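Local structure of MupZ (Pseudomonas fluorescens, 6FXD) at residues Thr23-Pro28 with Glu105-Arg110; Phe30-Arg35 with His97-Val102; Gln79-His84 with Asp114-Pro119. The protein probably acts as an epoxide hydrolase that works with a Rieske oxygenase to build an oxygen heterocycle in mupirocin biosynthesis. All blocks are in the same frame, centred on the assembly; numbering follows the deposited sequence.

Contact 1. Residues Thr23-Pro28 with Glu105-Arg110; sequences TCMAMP and EVHGPR
The CE methyl of Met25 lies over one face of the His107 imidazole, a CH-pi contact with the methyl carbon 4.2 Å from the ring centroid and offset toward the rim. At the ring edge, NE2 of His107 donates to OE1 of Glu105 over 2.8 Å, with the oxygen almost exactly in the ring plane and receiving the hydrogen on its anti lone pair. Met27 joins these two groups from the neighbouring strand: its CE lies 3.3 Å from Glu105 OE1 and 3.7 Å from His107 NE2. Met25 starts out trans to its own nitrogen (chi1 -176°) and bends only at the last torsion, a course that takes it alongside His107 and ends over the ring.

Beneath the side chains, strands 24-28 and 105-108 pair antiparallel. Met25 and His107 form a hydrogen-bonded pair, with 2.8 Å from Met25 N to His107 O and the same from His107 N to Met25 O; Met27 and Glu105 form the next such pair. Ala26 and Val106 project from the other face, under the helical layer. The imidazole also stacks with Phe128, and its ND1 is bonded to Ser63 of a second subunit. With Tyr29 of that subunit also bonded to Glu105 OE1 and Arg103 salt-bridged to OE2, the buried histidine-carboxylate pair is probably held in position and ring rotation by partners from two chains.

Contact 2. Residues Phe30-Arg35 with His97-Val102; sequences FEIPER and HLASIV
Phe30 and Ile101 lie side by side on one face of the antiparallel pair, CG1 of Ile101 reaching 3.7 Å from Phe30 CE2. In Phe30, CG stands anti to the carbonyl carbon (chi1 -55°), and Ile101 turns its own CG1 the same way, which keeps the two side chains alongside each other. The tight part continues at Ala99, whose CB methyl sits 3.8 Å from Ile32 CG1 and 3.4 Å from Glu31 O. Glu31 and Ser100 form the hydrogen-bonded pair, with 2.8 Å from Glu31 N to Ser100 O and a longer 3.1 Å from Ser100 N to Glu31 O.

The face carrying Glu31 and Ser100 is looser and largely solvent-exposed. There the extended side chain of Glu31 crosses Val102 at about a right angle, touching its CG1 through CB and OE1, and a water links Glu31 O to Ser100 OG. Beyond the pairing the chains splay, and Pro33 CD comes within 3.4 Å of Leu98 O, a buried carbonyl without a hydrogen-bonding partner in the model. Helix 37-51 covers the apolar side: Phe40 meets the Phe30 ring edge-to-face and also touches Ile32 and Ala99, while strand 68-75 flanks strand 24-31 at Gly69.

Contact 3. Residues Gln79-His84 with Asp114-Pro119; sequences QGLLNH and DKLRGP
Leu82, on helix 78-94, faces Leu116 in the irregular segment after helix 110-113, and these two have the nearest CA atoms of the contact, 7.7 Å apart. The side chains bridge that gap by their methyl groups. CD2 of Leu82 touches two partners, 3.6 Å from Leu116 CD2 and 3.6 Å from Pro119 CB, while its CD1 rests 4.0 Å from the carbonyl oxygen of Lys115. Leu116 directs CG anti to its carbonyl carbon (chi1 -61°), which carries its two methyls toward the helix although the first bond of the side chain does not itself aim there. Its CD1 meets Leu81 CD2 at 3.9 Å, the two side chains crossing at about a right angle. Leu116 thus divides its methyls between two consecutive residues of one helical turn.

Cutting Leu82 back to an alanine is likely to leave Leu116 CD2 and Pro119 CB without the branched end they pack against and the loop less firmly held. Farther inward, Leu81 also packs on Tyr104 and Tyr75, and Leu116 on Val106. Charge stays outside the apolar patch, where Lys115 NZ forms a salt bridge with Glu112. The helix and the loop therefore hold each other here by dispersion and burial of apolar surface, through side-chain carbons that meet a polar atom just once, where Leu82 CD1 nears Lys115 O.

In the fold
Strands 24-31 and 100-108, the first and last of a ferredoxin-like beta-alpha-beta-beta-alpha-beta unit, are neighbours in the sheet, and strand 126-135 extends it by pairing parallel to 100-108. Contact 1 and contact 2 lie toward opposite ends of this pair, their centres about 22 Å apart, and meet where Pro28 CB packs 4.1 Å from Ile101 CD1. Contact 3, centred about 10 Å from contact 1, closes over the helical face of the sheet: Leu116 CD1 lies 3.8 Å from Val106 CG1, and Leu81 CD2 4.1 Å from Ala26 CB. It stays clear of contact 2, with nearest atoms about 9 Å apart. The polar cluster of contact 1 occupies the reverse face, turned toward a second subunit.

Contact 1. Residues Thr23-Pro28 with Glu105-Arg110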
loop_
_atom_site.group_PDB
_atom_site.type_symbol
_atom_site.label_atom_id
_atom_site.label_comp_id
_atom_site.label_asym_id
_atom_site.label_seq_id
_atom_site.Cartn_x
_atom_site.Cartn_y
_atom_site.Cartn_z
ATOM N N THR A 23 -5.360 -6.401 9.866
ATOM C CA THR A 23 -6.355 -7.458 10.030
ATOM C C THR A 23 -5.887 -8.760 9.393
ATOM O O THR A 23 -5.357 -8.772 8.277
ATOM C CB THR A 23 -7.634 -7.009 9.319
ATOM O OG1 THR A 23 -7.871 -5.627 9.608
ATOM C CG2 THR A 23 -8.828 -7.828 9.764
ATOM N N CYS A 24 -6.092 -9.865 10.105
ATOM C CA CYS A 24 -5.823 -11.205 9.608
ATOM C C CYS A 24 -7.092 -12.033 9.683
ATOM O O CYS A 24 -7.894 -11.883 10.617
ATOM C CB CYS A 24 -4.745 -11.887 10.443
ATOM S SG CYS A 24 -3.138 -11.101 10.279
ATOM N N MET A 25 -7.284 -12.913 8.706
ATOM C CA MET A 25 -8.451 -13.785 8.652
ATOM C C MET A 25 -7.985 -15.230 8.565
ATOM O O MET A 25 -7.118 -15.559 7.748
ATOM C CB MET A 25 -9.332 -13.460 7.444
ATOM C CG MET A 25 -10.631 -14.297 7.390
ATOM S SD MET A 25 -11.682 -13.945 5.941
ATOM C CE MET A 25 -10.624 -14.473 4.566
ATOM N N ALA A 26 -8.540 -16.088 9.420
ATOM C CA ALA A 26 -8.278 -17.517 9.386
ATOM C C ALA A 26 -9.549 -18.230 8.952
ATOM O O ALA A 26 -10.654 -17.839 9.347
ATOM C CB ALA A 26 -7.870 -18.029 10.765
ATOM N N MET A 27 -9.410 -19.265 8.125
ATOM C CA MET A 27 -10.560 -20.031 7.645
ATOM C C MET A 27 -10.250 -21.521 7.677
ATOM O O MET A 27 -9.672 -22.058 6.719
ATOM C CB MET A 27 -10.959 -19.629 6.226
ATOM C CG MET A 27 -11.364 -18.166 6.084
ATOM S SD MET A 27 -12.182 -17.786 4.543
ATOM C CE MET A 27 -10.866 -18.197 3.371
ATOM N N PRO A 28 -10.618 -22.222 8.741
ATOM C CA PRO A 28 -10.626 -23.687 8.686
ATOM C C PRO A 28 -11.855 -24.198 7.955
ATOM O O PRO A 28 -12.951 -23.647 8.096
ATOM C CB PRO A 28 -10.717 -24.074 10.160
ATOM C CG PRO A 28 -11.492 -22.933 10.762
ATOM C CD PRO A 28 -11.023 -21.700 10.058
ATOM N N GLU A 105 -6.729 -21.846 5.819
ATOM C CA GLU A 105 -6.175 -20.689 5.126
ATOM C C GLU A 105 -6.006 -19.528 6.090
ATOM O O GLU A 105 -6.834 -19.313 6.973
ATOM C CB GLU A 105 -7.094 -20.210 4.003
ATOM C CG GLU A 105 -7.328 -21.240 2.965
ATOM C CD GLU A 105 -8.102 -20.723 1.760
ATOM O OE1 GLU A 105 -8.387 -19.502 1.664
ATOM O OE2 GLU A 105 -8.451 -21.562 0.914
ATOM N N VAL A 106 -4.945 -18.753 5.892
ATOM C CA VAL A 106 -4.702 -17.554 6.681
ATOM C C VAL A 106 -4.412 -16.429 5.702
ATOM O O VAL A 106 -3.491 -16.543 4.886
ATOM C CB VAL A 106 -3.532 -17.735 7.662
ATOM C CG1 VAL A 106 -3.300 -16.449 8.420
ATOM C CG2 VAL A 106 -3.834 -18.872 8.652
ATOM N N HIS A 107 -5.182 -15.347 5.782
ATOM C CA HIS A 107 -5.038 -14.196 4.896
ATOM C C HIS A 107 -4.693 -12.961 5.708
ATOM O O HIS A 107 -5.285 -12.725 6.761
ATOM C CB HIS A 107 -6.348 -13.909 4.163
ATOM C CG HIS A 107 -6.828 -15.034 3.304
ATOM N ND1 HIS A 107 -6.963 -14.912 1.935
ATOM C CD2 HIS A 107 -7.202 -16.298 3.606
ATOM C CE1 HIS A 107 -7.417 -16.049 1.437
ATOM N NE2 HIS A 107 -7.556 -16.910 2.428
ATOM N N GLY A 108 -3.768 -12.154 5.195
ATOM C CA GLY A 108 -3.364 -10.941 5.868
ATOM C C GLY A 108 -2.113 -10.353 5.250
ATOM O O GLY A 108 -1.533 -10.945 4.337
ATOM N N PRO A 109 -1.678 -9.187 5.724
ATOM C CA PRO A 109 -0.477 -8.566 5.146
ATOM C C PRO A 109 0.784 -9.338 5.517
ATOM O O PRO A 109 0.846 -10.046 6.529
ATOM C CB PRO A 109 -0.465 -7.160 5.755
ATOM C CG PRO A 109 -1.199 -7.324 7.064
ATOM C CD PRO A 109 -2.260 -8.374 6.812
ATOM N N ARG A 110 1.809 -9.175 4.679
ATOM C CA ARG A 110 3.034 -9.962 4.831
ATOM C C ARG A 110 3.636 -9.819 6.228
ATOM O O ARG A 110 4.051 -10.813 6.838
ATOM C CB ARG A 110 4.052 -9.563 3.758
ATOM C CG ARG A 110 5.408 -10.249 3.930
ATOM C CD ARG A 110 6.408 -9.764 2.903
ATOM N NE ARG A 110 5.944 -10.047 1.550
ATOM C CZ ARG A 110 6.577 -9.660 0.447
ATOM N NH1 ARG A 110 7.706 -8.970 0.537
ATOM N NH2 ARG A 110 6.081 -9.960 -0.745
#

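Contact 2. Residues Phe30-Arg35 with His97-Val102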
loop_
_atom_site.group_PDB
_atom_site.type_symbol
_atom_site.label_atom_id
_atom_site.label_comp_id
_atom_site.label_asym_id
_atom_site.label_seq_id
_atom_site.Cartn_x
_atom_site.Cartn_y
_atom_site.Cartn_z
ATOM N N PHE A 30 -13.987 -27.779 7.474
ATOM C CA PHE A 30 -14.197 -29.011 8.225
ATOM C C PHE A 30 -14.914 -30.044 7.371
ATOM O O PHE A 30 -15.872 -29.720 6.661
ATOM C CB PHE A 30 -15.042 -28.776 9.480
ATOM C CG PHE A 30 -14.500 -27.720 10.392
ATOM C CD1 PHE A 30 -14.819 -26.382 10.217
ATOM C CD2 PHE A 30 -13.710 -28.067 11.486
ATOM C CE1 PHE A 30 -14.337 -25.409 11.073
ATOM C CE2 PHE A 30 -13.232 -27.090 12.354
ATOM C CZ PHE A 30 -13.538 -25.766 12.139
ATOM N N GLU A 31 -14.459 -31.288 7.456
ATOM C CA GLU A 31 -15.197 -32.430 6.938
ATOM C C GLU A 31 -15.883 -33.058 8.147
ATOM O O GLU A 31 -15.205 -33.587 9.024
ATOM C CB GLU A 31 -14.245 -33.421 6.267
ATOM C CG GLU A 31 -14.963 -34.588 5.614
ATOM C CD GLU A 31 -14.036 -35.528 4.878
ATOM O OE1 GLU A 31 -13.115 -35.039 4.190
ATOM O OE2 GLU A 31 -14.237 -36.760 4.990
ATOM N N ILE A 32 -17.209 -33.004 8.186
ATOM C CA ILE A 32 -17.995 -33.426 9.349
ATOM C C ILE A 32 -18.788 -34.668 8.946
ATOM O O ILE A 32 -19.642 -34.578 8.053
ATOM C CB ILE A 32 -18.944 -32.309 9.808
ATOM C CG1 ILE A 32 -18.199 -30.975 9.961
ATOM C CG2 ILE A 32 -19.605 -32.695 11.136
ATOM C CD1 ILE A 32 -19.102 -29.776 9.972
ATOM N N PRO A 33 -18.542 -35.836 9.546
ATOM C CA PRO A 33 -19.423 -36.987 9.294
ATOM C C PRO A 33 -20.873 -36.623 9.575
ATOM O O PRO A 33 -21.175 -35.901 10.527
ATOM C CB PRO A 33 -18.914 -38.055 10.275
ATOM C CG PRO A 33 -17.501 -37.665 10.565
ATOM C CD PRO A 33 -17.463 -36.158 10.497
ATOM N N GLU A 34 -21.776 -37.114 8.718
ATOM C CA GLU A 34 -23.190 -36.788 8.891
ATOM C C GLU A 34 -23.677 -37.116 10.300
ATOM O O GLU A 34 -24.457 -36.356 10.887
ATOM C CB GLU A 34 -24.030 -37.509 7.834
ATOM C CG GLU A 34 -25.503 -37.120 7.865
ATOM C CD GLU A 34 -26.427 -38.313 7.738
ATOM O OE1 GLU A 34 -26.427 -39.159 8.659
ATOM O OE2 GLU A 34 -27.164 -38.394 6.729
ATOM N N ARG A 35 -23.217 -38.236 10.866
ATOM C CA ARG A 35 -23.669 -38.644 12.193
ATOM C C ARG A 35 -23.226 -37.678 13.285
ATOM O O ARG A 35 -23.775 -37.722 14.393
ATOM C CB ARG A 35 -23.184 -40.064 12.492
ATOM C CG ARG A 35 -21.688 -40.173 12.718
ATOM C CD ARG A 35 -21.204 -41.620 12.698
ATOM N NE ARG A 35 -19.747 -41.685 12.718
ATOM C CZ ARG A 35 -18.987 -41.604 11.628
ATOM N NH1 ARG A 35 -19.549 -41.491 10.433
ATOM N NH2 ARG A 35 -17.666 -41.657 11.726
ATOM N N HIS A 97 -13.070 -34.716 18.201
ATOM C CA HIS A 97 -13.470 -35.957 17.552
ATOM C C HIS A 97 -14.636 -35.809 16.578
ATOM O O HIS A 97 -14.979 -36.782 15.900
ATOM C CB HIS A 97 -13.765 -37.030 18.607
ATOM C CG HIS A 97 -12.567 -37.409 19.420
ATOM N ND1 HIS A 97 -11.458 -38.014 18.870
ATOM C CD2 HIS A 97 -12.293 -37.247 20.736
ATOM C CE1 HIS A 97 -10.556 -38.220 19.816
ATOM N NE2 HIS A 97 -11.038 -37.763 20.957
ATOM N N LEU A 98 -15.228 -34.622 16.462
ATOM C CA LEU A 98 -16.436 -34.466 15.658
ATOM C C LEU A 98 -16.164 -34.243 14.175
ATOM O O LEU A 98 -17.078 -34.423 13.362
ATOM C CB LEU A 98 -17.285 -33.313 16.208
ATOM C CG LEU A 98 -17.839 -33.596 17.599
ATOM C CD1 LEU A 98 -18.651 -32.399 18.025
ATOM C CD2 LEU A 98 -18.669 -34.880 17.592
ATOM N N ALA A 99 -14.957 -33.835 13.817
ATOM C CA ALA A 99 -14.678 -33.477 12.435
ATOM C C ALA A 99 -13.174 -33.484 12.219
ATOM O O ALA A 99 -12.392 -33.599 13.164
ATOM C CB ALA A 99 -15.257 -32.099 12.114
ATOM N N SER A 100 -12.775 -33.359 10.959
ATOM C CA SER A 100 -11.375 -33.138 10.632
ATOM C C SER A 100 -11.250 -31.858 9.818
ATOM O O SER A 100 -12.162 -31.482 9.076
ATOM C CB SER A 100 -10.763 -34.330 9.887
ATOM O OG SER A 100 -11.508 -34.641 8.729
ATOM N N ILE A 101 -10.139 -31.160 10.002
ATOM C CA ILE A 101 -9.871 -29.953 9.231
ATOM C C ILE A 101 -9.119 -30.373 7.977
ATOM O O ILE A 101 -8.046 -30.983 8.064
ATOM C CB ILE A 101 -9.073 -28.928 10.047
ATOM C CG1 ILE A 101 -9.988 -28.331 11.121
ATOM C CG2 ILE A 101 -8.591 -27.803 9.141
ATOM C CD1 ILE A 101 -9.315 -27.392 12.102
ATOM N N VAL A 102 -9.711 -30.088 6.817
ATOM C CA VAL A 102 -9.139 -30.500 5.537
ATOM C C VAL A 102 -8.461 -29.362 4.788
ATOM O O VAL A 102 -7.711 -29.632 3.841
ATOM C CB VAL A 102 -10.186 -31.191 4.643
ATOM C CG1 VAL A 102 -10.640 -32.498 5.290
ATOM C CG2 VAL A 102 -11.381 -30.268 4.387
HETATM O O HOH W 1 -13.867 -36.395 9.487
#

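Contact 3. Residues Gln79-His84 with Asp114-Pro119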
loop_
_atom_site.group_PDB
_atom_site.type_symbol
_atom_site.label_atom_id
_atom_site.label_comp_id
_atom_site.label_asym_id
_atom_site.label_seq_id
_atom_site.Cartn_x
_atom_site.Cartn_y
_atom_site.Cartn_z
ATOM N N GLN A 79 -1.401 -11.026 16.438
ATOM C CA GLN A 79 -1.468 -11.345 17.859
ATOM C C GLN A 79 -2.867 -11.791 18.269
ATOM O O GLN A 79 -3.010 -12.676 19.119
ATOM C CB GLN A 79 -1.021 -10.142 18.689
ATOM C CG GLN A 79 -0.815 -10.463 20.169
ATOM C CD GLN A 79 0.230 -11.536 20.401
ATOM O OE1 GLN A 79 1.362 -11.429 19.934
ATOM N NE2 GLN A 79 -0.152 -12.587 21.121
ATOM N N GLY A 80 -3.911 -11.207 17.677
ATOM C CA GLY A 80 -5.260 -11.661 17.988
ATOM C C GLY A 80 -5.476 -13.119 17.631
ATOM O O GLY A 80 -6.135 -13.862 18.369
ATOM N N LEU A 81 -4.949 -13.547 16.482
ATOM C CA LEU A 81 -5.085 -14.947 16.085
ATOM C C LEU A 81 -4.308 -15.853 17.033
ATOM O O LEU A 81 -4.806 -16.912 17.436
ATOM C CB LEU A 81 -4.679 -15.139 14.611
ATOM C CG LEU A 81 -4.712 -16.559 14.023
ATOM C CD1 LEU A 81 -6.004 -17.308 14.352
ATOM C CD2 LEU A 81 -4.483 -16.549 12.503
ATOM N N LEU A 82 -3.102 -15.441 17.427
ATOM C CA LEU A 82 -2.350 -16.225 18.400
ATOM C C LEU A 82 -3.089 -16.293 19.732
ATOM O O LEU A 82 -3.094 -17.344 20.385
ATOM C CB LEU A 82 -0.934 -15.668 18.555
ATOM C CG LEU A 82 -0.134 -15.675 17.237
ATOM C CD1 LEU A 82 1.248 -15.031 17.359
ATOM C CD2 LEU A 82 -0.048 -17.090 16.648
ATOM N N ASN A 83 -3.709 -15.185 20.161
ATOM C CA ASN A 83 -4.449 -15.226 21.421
ATOM C C ASN A 83 -5.607 -16.202 21.332
ATOM O O ASN A 83 -5.937 -16.868 22.323
ATOM C CB ASN A 83 -4.977 -13.845 21.817
ATOM C CG ASN A 83 -3.888 -12.885 22.198
ATOM O OD1 ASN A 83 -2.764 -13.285 22.488
ATOM N ND2 ASN A 83 -4.225 -11.600 22.236
ATOM N N HIS A 84 -6.242 -16.293 20.158
ATOM C CA HIS A 84 -7.354 -17.229 19.981
ATOM C C HIS A 84 -6.885 -18.671 20.105
ATOM O O HIS A 84 -7.553 -19.505 20.738
ATOM C CB HIS A 84 -7.994 -17.015 18.609
ATOM C CG HIS A 84 -9.044 -18.028 18.264
ATOM N ND1 HIS A 84 -10.276 -18.062 18.889
ATOM C CD2 HIS A 84 -9.060 -19.025 17.346
ATOM C CE1 HIS A 84 -10.998 -19.043 18.377
ATOM N NE2 HIS A 84 -10.287 -19.638 17.435
ATOM N N ASP A 114 4.166 -13.026 8.680
ATOM C CA ASP A 114 5.488 -13.428 9.153
ATOM C C ASP A 114 5.460 -13.837 10.622
ATOM O O ASP A 114 6.229 -14.713 11.032
ATOM C CB ASP A 114 6.491 -12.286 8.942
ATOM C CG ASP A 114 6.884 -12.105 7.480
ATOM O OD1 ASP A 114 6.586 -12.991 6.656
ATOM O OD2 ASP A 114 7.493 -11.063 7.155
ATOM N N LYS A 115 4.590 -13.219 11.426
ATOM C CA LYS A 115 4.477 -13.560 12.843
ATOM C C LYS A 115 3.713 -14.854 13.079
ATOM O O LYS A 115 3.751 -15.376 14.204
ATOM C CB LYS A 115 3.808 -12.416 13.609
ATOM C CG LYS A 115 4.505 -11.063 13.455
ATOM C CD LYS A 115 3.647 -9.924 14.012
ATOM C CE LYS A 115 4.300 -8.569 13.738
ATOM N NZ LYS A 115 3.489 -7.409 14.215
ATOM N N LEU A 116 3.047 -15.386 12.053
ATOM C CA LEU A 116 2.206 -16.566 12.176
ATOM C C LEU A 116 2.825 -17.831 11.593
ATOM O O LEU A 116 2.379 -18.927 11.948
ATOM C CB LEU A 116 0.855 -16.312 11.480
ATOM C CG LEU A 116 0.003 -15.163 12.039
ATOM C CD1 LEU A 116 -1.231 -14.891 11.195
ATOM C CD2 LEU A 116 -0.377 -15.446 13.499
ATOM N N ARG A 117 3.821 -17.712 10.701
ATOM C CA ARG A 117 4.323 -18.889 9.993
ATOM C C ARG A 117 4.946 -19.906 10.946
ATOM O O ARG A 117 4.835 -21.118 10.728
ATOM C CB ARG A 117 5.289 -18.481 8.876
ATOM C CG ARG A 117 4.593 -17.711 7.758
ATOM C CD ARG A 117 5.538 -17.310 6.636
ATOM N NE ARG A 117 4.855 -16.566 5.571
ATOM C CZ ARG A 117 4.283 -17.111 4.495
ATOM N NH1 ARG A 117 4.304 -18.424 4.308
ATOM N NH2 ARG A 117 3.693 -16.335 3.594
ATOM N N GLY A 118 5.604 -19.435 12.001
ATOM C CA GLY A 118 6.174 -20.309 13.003
ATOM C C GLY A 118 5.121 -20.954 13.891
ATOM O O GLY A 118 4.996 -22.182 13.939
ATOM N N PRO A 119 4.346 -20.136 14.616
ATOM C CA PRO A 119 3.325 -20.700 15.518
ATOM C C PRO A 119 2.288 -21.586 14.849
ATOM O O PRO A 119 1.795 -22.520 15.494
ATOM C CB PRO A 119 2.675 -19.456 16.142
ATOM C CG PRO A 119 3.653 -18.364 15.966
ATOM C CD PRO A 119 4.456 -18.674 14.752
#